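Local coordinates for Alpha/beta hydrolase (Streptomyces albidoflavus, PDB 6KSU), which probably cyclises non-ribosomal peptides by macrolactamization, acting as a stand-alone cyclase of the penicillin-binding-protein type that joins residues of opposite handedness, at residues E24-E36 / Q48-T62. Sequence-based numbering, arbitrary orientation.
Sequences EGAERDAVGALFE and QLSVYRDGALSEYAT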
loop_
_atom_site.group_PDB
_atom_site.type_symbol
_atom_site.label_atom_id
_atom_site.label_comp_id
_atom_site.label_asym_id
_atom_site.label_seq_id
_atom_site.Cartn_x
_atom_site.Cartn_y
_atom_site.Cartn_z
ATOM N N GLU A 24 -21.139 -13.576 20.456
ATOM C CA GLU A 24 -20.194 -12.543 20.038
ATOM C C GLU A 24 -19.035 -12.429 21.027
ATOM O O GLU A 24 -17.872 -12.307 20.621
ATOM C CB GLU A 24 -20.916 -11.202 19.872
ATOM C CG GLU A 24 -21.718 -11.079 18.574
ATOM C CD GLU A 24 -22.793 -9.998 18.633
ATOM O OE1 GLU A 24 -22.440 -8.800 18.671
ATOM O OE2 GLU A 24 -23.996 -10.345 18.640
ATOM N N GLY A 25 -19.329 -12.500 22.329
ATOM C CA GLY A 25 -18.267 -12.465 23.323
ATOM C C GLY A 25 -17.305 -13.627 23.190
ATOM O O GLY A 25 -16.094 -13.471 23.375
ATOM N N ALA A 26 -17.827 -14.810 22.860
ATOM C CA ALA A 26 -16.956 -15.939 22.566
ATOM C C ALA A 26 -16.009 -15.627 21.407
ATOM O O ALA A 26 -14.829 -16.000 21.443
ATOM C CB ALA A 26 -17.799 -17.182 22.262
ATOM N N GLU A 27 -16.503 -14.934 20.370
ATOM C CA GLU A 27 -15.671 -14.678 19.197
ATOM C C GLU A 27 -14.520 -13.735 19.525
ATOM O O GLU A 27 -13.368 -13.999 19.146
ATOM C CB GLU A 27 -16.513 -14.108 18.061
ATOM C CG GLU A 27 -17.571 -15.042 17.549
ATOM C CD GLU A 27 -18.327 -14.452 16.381
ATOM O OE1 GLU A 27 -18.580 -13.223 16.389
ATOM O OE2 GLU A 27 -18.664 -15.216 15.450
ATOM N N ARG A 28 -14.806 -12.631 20.226
ATOM C CA ARG A 28 -13.739 -11.706 20.596
ATOM C C ARG A 28 -12.683 -12.408 21.435
ATOM O O ARG A 28 -11.488 -12.123 21.310
ATOM C CB ARG A 28 -14.303 -10.504 21.360
ATOM C CG ARG A 28 -15.305 -9.635 20.600
ATOM C CD ARG A 28 -16.331 -9.022 21.569
ATOM N NE ARG A 28 -17.500 -8.475 20.880
ATOM C CZ ARG A 28 -18.734 -8.471 21.382
ATOM N NH1 ARG A 28 -18.971 -8.984 22.584
ATOM N NH2 ARG A 28 -19.733 -7.952 20.679
ATOM N N ASP A 29 -13.107 -13.325 22.306
ATOM C CA ASP A 29 -12.151 -14.101 23.091
ATOM C C ASP A 29 -11.300 -14.971 22.193
ATOM O O ASP A 29 -10.076 -15.030 22.348
ATOM C CB ASP A 29 -12.884 -14.958 24.114
ATOM C CG ASP A 29 -13.482 -14.127 25.222
ATOM O OD1 ASP A 29 -12.991 -12.989 25.418
ATOM O OD2 ASP A 29 -14.455 -14.591 25.860
ATOM N N ALA A 30 -11.935 -15.644 21.229
ATOM C CA ALA A 30 -11.181 -16.473 20.301
ATOM C C ALA A 30 -10.212 -15.647 19.473
ATOM O O ALA A 30 -9.121 -16.120 19.150
ATOM C CB ALA A 30 -12.132 -17.247 19.395
ATOM N N VAL A 31 -10.572 -14.416 19.123
ATOM C CA VAL A 31 -9.667 -13.625 18.295
ATOM C C VAL A 31 -8.431 -13.237 19.100
ATOM O O VAL A 31 -7.292 -13.487 18.683
ATOM C CB VAL A 31 -10.389 -12.394 17.715
ATOM C CG1 VAL A 31 -9.382 -11.342 17.248
ATOM C CG2 VAL A 31 -11.272 -12.795 16.565
ATOM N N GLY A 32 -8.640 -12.644 20.275
ATOM C CA GLY A 32 -7.515 -12.347 21.148
ATOM C C GLY A 32 -6.656 -13.564 21.436
ATOM O O GLY A 32 -5.423 -13.492 21.398
ATOM N N ALA A 33 -7.293 -14.698 21.728
ATOM C CA ALA A 33 -6.524 -15.911 21.973
ATOM C C ALA A 33 -5.783 -16.343 20.718
ATOM O O ALA A 33 -4.638 -16.801 20.799
ATOM C CB ALA A 33 -7.440 -17.029 22.471
ATOM N N LEU A 34 -6.399 -16.165 19.550
ATOM C CA LEU A 34 -5.726 -16.490 18.300
ATOM C C LEU A 34 -4.545 -15.558 18.068
ATOM O O LEU A 34 -3.426 -16.012 17.788
ATOM C CB LEU A 34 -6.716 -16.409 17.144
ATOM C CG LEU A 34 -6.152 -16.944 15.834
ATOM C CD1 LEU A 34 -5.987 -18.457 15.950
ATOM C CD2 LEU A 34 -7.028 -16.566 14.667
ATOM N N PHE A 35 -4.780 -14.249 18.211
ATOM C CA PHE A 35 -3.732 -13.241 18.050
ATOM C C PHE A 35 -2.532 -13.525 18.947
ATOM O O PHE A 35 -1.380 -13.447 18.509
ATOM C CB PHE A 35 -4.345 -11.866 18.348
ATOM C CG PHE A 35 -3.373 -10.718 18.341
ATOM C CD1 PHE A 35 -2.733 -10.328 17.185
ATOM C CD2 PHE A 35 -3.144 -9.990 19.504
ATOM C CE1 PHE A 35 -1.881 -9.214 17.183
ATOM C CE2 PHE A 35 -2.279 -8.888 19.518
ATOM C CZ PHE A 35 -1.647 -8.503 18.373
ATOM N N GLU A 36 -2.785 -13.870 20.212
ATOM C CA GLU A 36 -1.691 -14.154 21.139
ATOM C C GLU A 36 -0.891 -15.373 20.698
ATOM O O GLU A 36 0.348 -15.329 20.628
ATOM C CB GLU A 36 -2.242 -14.355 22.547
ATOM C CG GLU A 36 -1.377 -13.732 23.604
ATOM C CD GLU A 36 -1.379 -12.226 23.490
ATOM O OE1 GLU A 36 -2.337 -11.577 23.982
ATOM O OE2 GLU A 36 -0.417 -11.699 22.902
ATOM N N GLN A 48 -0.278 -4.928 17.367
ATOM C CA GLN A 48 -1.619 -4.487 17.726
ATOM C C GLN A 48 -2.578 -5.056 16.704
ATOM O O GLN A 48 -2.263 -5.099 15.510
ATOM C CB GLN A 48 -1.777 -2.958 17.755
ATOM C CG GLN A 48 -0.848 -2.216 18.682
ATOM C CD GLN A 48 -0.802 -0.724 18.353
ATOM O OE1 GLN A 48 -0.954 -0.326 17.198
ATOM N NE2 GLN A 48 -0.608 0.107 19.377
ATOM N N LEU A 49 -3.729 -5.511 17.186
ATOM C CA LEU A 49 -4.836 -5.929 16.342
ATOM C C LEU A 49 -6.089 -5.262 16.881
ATOM O O LEU A 49 -6.392 -5.352 18.077
ATOM C CB LEU A 49 -4.987 -7.458 16.305
ATOM C CG LEU A 49 -6.206 -8.023 15.557
ATOM C CD1 LEU A 49 -6.032 -7.958 14.009
ATOM C CD2 LEU A 49 -6.484 -9.438 15.999
ATOM N N SER A 50 -6.783 -4.537 16.025
ATOM C CA SER A 50 -8.031 -3.905 16.425
ATOM C C SER A 50 -9.100 -4.346 15.450
ATOM O O SER A 50 -8.871 -4.318 14.246
ATOM C CB SER A 50 -7.896 -2.384 16.442
ATOM O OG SER A 50 -6.916 -1.987 17.391
ATOM N N VAL A 51 -10.245 -4.772 15.971
ATOM C CA VAL A 51 -11.362 -5.253 15.167
ATOM C C VAL A 51 -12.610 -4.490 15.567
ATOM O O VAL A 51 -13.001 -4.514 16.740
ATOM C CB VAL A 51 -11.599 -6.755 15.360
ATOM C CG1 VAL A 51 -12.675 -7.251 14.404
ATOM C CG2 VAL A 51 -10.295 -7.516 15.217
ATOM N N TYR A 52 -13.240 -3.820 14.601
ATOM C CA TYR A 52 -14.565 -3.259 14.798
ATOM C C TYR A 52 -15.563 -4.205 14.148
ATOM O O TYR A 52 -15.432 -4.539 12.967
ATOM C CB TYR A 52 -14.671 -1.846 14.231
ATOM C CG TYR A 52 -16.045 -1.228 14.370
ATOM C CD1 TYR A 52 -16.458 -0.603 15.559
ATOM C CD2 TYR A 52 -16.943 -1.286 13.316
ATOM C CE1 TYR A 52 -17.744 -0.032 15.657
ATOM C CE2 TYR A 52 -18.186 -0.745 13.406
ATOM C CZ TYR A 52 -18.596 -0.117 14.572
ATOM O OH TYR A 52 -19.864 0.409 14.588
ATOM N N ARG A 53 -16.538 -4.664 14.932
ATOM C CA ARG A 53 -17.484 -5.662 14.460
ATOM C C ARG A 53 -18.699 -5.669 15.379
ATOM O O ARG A 53 -18.561 -5.637 16.607
ATOM C CB ARG A 53 -16.831 -7.047 14.404
ATOM C CG ARG A 53 -17.835 -8.188 14.515
ATOM C CD ARG A 53 -17.369 -9.451 13.818
ATOM N NE ARG A 53 -16.335 -10.152 14.559
ATOM C CZ ARG A 53 -16.155 -11.465 14.493
ATOM N NH1 ARG A 53 -16.950 -12.203 13.723
ATOM N NH2 ARG A 53 -15.179 -12.037 15.185
ATOM N N ASP A 54 -19.883 -5.685 14.775
ATOM C CA ASP A 54 -21.151 -5.679 15.506
ATOM C C ASP A 54 -21.306 -4.418 16.347
ATOM O O ASP A 54 -21.836 -4.453 17.461
ATOM C CB ASP A 54 -21.293 -6.935 16.360
ATOM C CG ASP A 54 -21.544 -8.168 15.521
ATOM O OD1 ASP A 54 -20.894 -9.203 15.766
ATOM O OD2 ASP A 54 -22.397 -8.083 14.609
ATOM N N GLY A 55 -20.859 -3.290 15.793
ATOM C CA GLY A 55 -20.969 -2.000 16.438
ATOM C C GLY A 55 -19.978 -1.726 17.549
ATOM O O GLY A 55 -20.028 -0.649 18.146
ATOM N N ALA A 56 -19.070 -2.645 17.861
ATOM C CA ALA A 56 -18.160 -2.381 18.961
ATOM C C ALA A 56 -16.740 -2.776 18.590
ATOM O O ALA A 56 -16.501 -3.566 17.674
ATOM C CB ALA A 56 -18.606 -3.101 20.232
ATOM N N LEU A 57 -15.800 -2.228 19.348
ATOM C CA LEU A 57 -14.383 -2.314 19.055
ATOM C C LEU A 57 -13.690 -3.274 20.019
ATOM O O LEU A 57 -13.932 -3.229 21.230
ATOM C CB LEU A 57 -13.756 -0.926 19.159
ATOM C CG LEU A 57 -12.249 -0.813 18.978
ATOM C CD1 LEU A 57 -11.923 -0.880 17.466
ATOM C CD2 LEU A 57 -11.756 0.490 19.606
ATOM N N SER A 58 -12.830 -4.136 19.473
ATOM C CA SER A 58 -11.922 -4.976 20.249
ATOM C C SER A 58 -10.509 -4.482 19.998
ATOM O O SER A 58 -10.132 -4.270 18.841
ATOM C CB SER A 58 -12.012 -6.454 19.842
ATOM O OG SER A 58 -13.237 -7.039 20.241
ATOM N N GLU A 59 -9.723 -4.318 21.065
ATOM C CA GLU A 59 -8.355 -3.815 20.957
ATOM C C GLU A 59 -7.406 -4.799 21.617
ATOM O O GLU A 59 -7.440 -4.977 22.839
ATOM C CB GLU A 59 -8.192 -2.435 21.601
ATOM C CG GLU A 59 -9.178 -1.375 21.165
ATOM C CD GLU A 59 -8.797 -0.004 21.709
ATOM O OE1 GLU A 59 -8.081 0.727 20.988
ATOM O OE2 GLU A 59 -9.175 0.330 22.875
ATOM N N TYR A 60 -6.547 -5.414 20.818
ATOM C CA TYR A 60 -5.558 -6.343 21.321
ATOM C C TYR A 60 -4.189 -5.728 21.095
ATOM O O TYR A 60 -3.973 -5.040 20.093
ATOM C CB TYR A 60 -5.683 -7.683 20.618
ATOM C CG TYR A 60 -7.113 -8.215 20.529
ATOM C CD1 TYR A 60 -7.694 -8.925 21.583
ATOM C CD2 TYR A 60 -7.877 -8.020 19.385
ATOM C CE1 TYR A 60 -9.000 -9.416 21.496
ATOM C CE2 TYR A 60 -9.179 -8.511 19.292
ATOM C CZ TYR A 60 -9.734 -9.216 20.349
ATOM O OH TYR A 60 -11.029 -9.700 20.239
ATOM N N ALA A 61 -3.279 -5.941 22.041
ATOM C CA ALA A 61 -1.942 -5.371 21.961
ATOM C C ALA A 61 -1.032 -6.186 22.852
ATOM O O ALA A 61 -1.412 -6.518 23.976
ATOM C CB ALA A 61 -1.900 -3.910 22.407
ATOM N N THR A 62 0.177 -6.476 22.363
ATOM C CA THR A 62 1.077 -7.340 23.107
ATOM C C THR A 62 2.513 -7.011 22.735
ATOM O O THR A 62 2.788 -6.372 21.711
ATOM C CB THR A 62 0.747 -8.808 22.835
ATOM O OG1 THR A 62 1.389 -9.647 23.797
ATOM C CG2 THR A 62 1.166 -9.209 21.395
#
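Tyr60 packs its ring against the backbone of helix 24-36, its CE1 meeting Gly32 CA at 3.3 Å, a closeness that the missing side chain of glycine allows. With CG anti to its own carbonyl carbon, chi1 -47°, the ring reaches back toward the N-terminal end of the helix until OH donates to Arg28 O at 2.7 Å. That carbonyl also accepts the helical bond from Gly32 N; the hydroxyl approaches well bent from the C=O direction (114°). Val31 CG1 touches both Tyr60 CE2 and Leu49 CD2. One turn on, Phe35 presents a ring face to Leu49 CB, a CH-pi contact 3.9 Å from the centroid, while Leu348 of strand 344-350 touches both residues. Polar groups close the two ends. Thr62 OG1 donates to Glu36 OE2 from above the carboxylate plane at 2.9 Å. Beside the type I' turn, Glu27 OE1 lies over a face of the Arg53 guanidinium, 3.3 Å from NH1, a salt bridge of charge alone, because the oxygen stands off the plane in which the N-H groups point; NH1 also hydrogen-bonds to Ala369 O. Glu24 OE1 crowds Asp54 OD1 at 3.3 Å, and Arg28 NH2 bridges to Glu24 OE1 at 3.5 Å. The helix thus covers an edge hairpin of the antiparallel sheet, as in the beta-lactamase fold; Arg28 and Arg53 would partly offset the carboxylates, so the turn end probably depends on charge balance rather than directed bonds.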